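Local coordinates for protein HPV18 E7 (Human papillomavirus type 18, PDB 6IWD) that is the zinc-binding C-terminal domain of an oncoprotein that probably drives quiescent host cells into S phase so that the viral genome can be replicated, at residues Phe36-Leu39 and Phe40-Thr43. Numbering follows the deposited sequence.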
ATOM      1  N   PHE B  36       1.561   2.587   4.249  1.00 12.66           N
ATOM      2  CA  PHE B  36       2.804   2.012   4.755  1.00 12.78           C
ATOM      3  C   PHE B  36       2.585   1.318   6.099  1.00 13.93           C
ATOM      4  O   PHE B  36       3.057   0.193   6.311  1.00 13.32           O
ATOM      5  CB  PHE B  36       3.845   3.132   4.859  1.00 14.89           C
ATOM      6  CG  PHE B  36       5.243   2.679   5.225  1.00 17.18           C
ATOM      7  CD1 PHE B  36       5.781   1.508   4.722  1.00 19.69           C
ATOM      8  CD2 PHE B  36       6.044   3.487   6.023  1.00 21.68           C
ATOM      9  CE1 PHE B  36       7.085   1.117   5.063  1.00 21.27           C
ATOM     10  CE2 PHE B  36       7.344   3.108   6.354  1.00 21.87           C
ATOM     11  CZ  PHE B  36       7.863   1.929   5.871  1.00 21.34           C
ATOM     12  N   GLN B  37       1.865   1.976   7.018  1.00 14.42           N
ATOM     13  CA  GLN B  37       1.476   1.342   8.281  1.00 13.64           C
ATOM     14  C   GLN B  37       0.748   0.018   8.035  1.00 14.24           C
ATOM     15  O   GLN B  37       1.059  -1.002   8.658  1.00 14.88           O
ATOM     16  CB  GLN B  37       0.603   2.312   9.094  1.00 14.49           C
ATOM     17  CG  GLN B  37       1.356   3.526   9.633  1.00 13.98           C
ATOM     18  CD  GLN B  37       0.434   4.596  10.213  1.00 18.48           C
ATOM     19  OE1 GLN B  37      -0.736   4.711   9.829  1.00 14.87           O
ATOM     20  NE2 GLN B  37       0.964   5.390  11.144  1.00 16.91           N
ATOM     21  N   GLN B  38      -0.202   0.009   7.092  1.00 12.85           N
ATOM     22  CA  GLN B  38      -0.960  -1.210   6.812  1.00 14.20           C
ATOM     23  C   GLN B  38      -0.054  -2.352   6.342  1.00 16.32           C
ATOM     24  O   GLN B  38      -0.321  -3.522   6.653  1.00 15.13           O
ATOM     25  CB  GLN B  38      -2.054  -0.905   5.776  1.00 12.17           C
ATOM     26  CG  GLN B  38      -2.951  -2.097   5.420  1.00 16.96           C
ATOM     27  CD  GLN B  38      -3.677  -2.670   6.636  1.00 17.58           C
ATOM     28  OE1 GLN B  38      -4.321  -1.944   7.378  1.00 16.39           O
ATOM     29  NE2 GLN B  38      -3.566  -3.976   6.839  1.00 15.56           N
ATOM     30  N   LEU B  39       1.036  -2.037   5.630  1.00 14.12           N
ATOM     31  CA  LEU B  39       1.937  -3.099   5.170  1.00 15.30           C
ATOM     32  C   LEU B  39       2.573  -3.840   6.341  1.00 16.54           C
ATOM     33  O   LEU B  39       2.787  -5.054   6.264  1.00 15.43           O
ATOM     34  CB  LEU B  39       3.012  -2.521   4.242  1.00 14.18           C
ATOM     35  CG  LEU B  39       2.478  -1.958   2.924  1.00 13.64           C
ATOM     36  CD1 LEU B  39       3.613  -1.533   1.967  1.00 14.46           C
ATOM     37  CD2 LEU B  39       1.564  -2.972   2.257  1.00 15.93           C
ATOM     38  N   PHE B  40       2.882  -3.127   7.439  1.00 16.33           N
ATOM     39  CA  PHE B  40       3.406  -3.796   8.631  1.00 16.90           C
ATOM     40  C   PHE B  40       2.383  -4.740   9.237  1.00 17.32           C
ATOM     41  O   PHE B  40       2.751  -5.692   9.935  1.00 17.87           O
ATOM     42  CB  PHE B  40       3.826  -2.770   9.694  1.00 15.76           C
ATOM     43  CG  PHE B  40       5.113  -2.054   9.386  1.00 20.56           C
ATOM     44  CD1 PHE B  40       5.109  -0.886   8.635  1.00 20.07           C
ATOM     45  CD2 PHE B  40       6.322  -2.535   9.864  1.00 21.94           C
ATOM     46  CE1 PHE B  40       6.297  -0.218   8.352  1.00 22.06           C
ATOM     47  CE2 PHE B  40       7.510  -1.871   9.585  1.00 19.97           C
ATOM     48  CZ  PHE B  40       7.497  -0.720   8.833  1.00 22.54           C
ATOM     49  N   LEU B  41       1.099  -4.468   9.029  1.00 16.56           N
ATOM     50  CA  LEU B  41       0.048  -5.324   9.555  1.00 16.91           C
ATOM     51  C   LEU B  41      -0.296  -6.456   8.603  1.00 19.67           C
ATOM     52  O   LEU B  41      -1.090  -7.332   8.959  1.00 18.97           O
ATOM     53  CB  LEU B  41      -1.195  -4.489   9.850  1.00 16.50           C
ATOM     54  CG  LEU B  41      -0.953  -3.463  10.961  1.00 16.78           C
ATOM     55  CD1 LEU B  41      -2.077  -2.440  10.957  1.00 16.31           C
ATOM     56  CD2 LEU B  41      -0.850  -4.200  12.311  1.00 16.41           C
ATOM     57  N   ASN B  42       0.264  -6.436   7.395  1.00 18.55           N
ATOM     58  CA  ASN B  42       0.203  -7.575   6.493  1.00 19.96           C
ATOM     59  C   ASN B  42       1.428  -8.454   6.721  1.00 21.18           C
ATOM     60  O   ASN B  42       1.510  -9.153   7.746  1.00 23.13           O
ATOM     61  CB  ASN B  42       0.110  -7.091   5.039  1.00 19.15           C
ATOM     62  CG  ASN B  42      -1.117  -6.229   4.788  1.00 21.02           C
ATOM     63  OD1 ASN B  42      -2.041  -6.196   5.596  1.00 20.66           O
ATOM     64  ND2 ASN B  42      -1.138  -5.547   3.650  1.00 26.83           N
ATOM     65  N   THR B  43       2.394  -8.432   5.789  1.00 20.93           N
ATOM     66  CA  THR B  43       3.592  -9.255   5.914  1.00 22.16           C
ATOM     67  C   THR B  43       4.906  -8.485   5.901  1.00 24.22           C
ATOM     68  O   THR B  43       5.960  -9.108   6.082  1.00 29.50           O
ATOM     69  CB  THR B  43       3.655 -10.317   4.795  1.00 25.04           C
ATOM     70  OG1 THR B  43       3.973  -9.692   3.540  1.00 19.21           O
ATOM     71  CG2 THR B  43       2.325 -11.055   4.663  1.00 24.26           C
TER
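Phe-36 against Phe-40 and Gln-38 against Asn-42 are two i to i+4 side-chain pairs at the C-terminal end of helix 30-41, running into the loop that leads to strand 45-46 of this zinc-binding E7 domain. The rings form a T-shaped (edge-to-face) pair, with centroids 5.1 Å apart and planes at 63°. Phe-40 presents its CE1 corner over one face of Phe-36, offset toward the rim, and that atom comes within 3.6 Å of Phe-36 CZ. With CG anti to the backbone N (chi1 -174°), the Phe-36 ring stands out from the helix, and the Phe-40 ring, its CG anti to the carbonyl carbon, leans back over it. The Phe-40 ring also meets the backbone edge-on: its CD1 lies 3.3 Å from Phe-36 O. Both rings rest on Met-11 of strand 7-14, and Phe-36 additionally packs on Leu-39 of the second E7 subunit.

On the polar side, Gln-38 bends at chi2 (59°) and turns its amide forward, toward Asn-42. Gln-38 NE2 donates to Asn-42 OD1 at 3.0 Å; the acceptor lies nearly in the glutamine amide plane, whereas the donor is tilted from the asparagine carbonyl plane. Backbone bonding is mixed here: Leu-41 N bonds weakly to both Gln-37 O and Gln-38 O, and Asn-42 N reaches Leu-39 O at 3.1 Å, with a weak bond to Gln-38 O.

Each amide of the polar pair has a second partner, Gln-38 OE1 on a polar side chain of another protein's chain and Asn-42 ND2 on Asp-32 OD1 of the second subunit. The rings thus pack against strand 7-14 while also touching both neighbours, and the linked amides, their rotation probably fixed by bonds at both ends, place one bond on each.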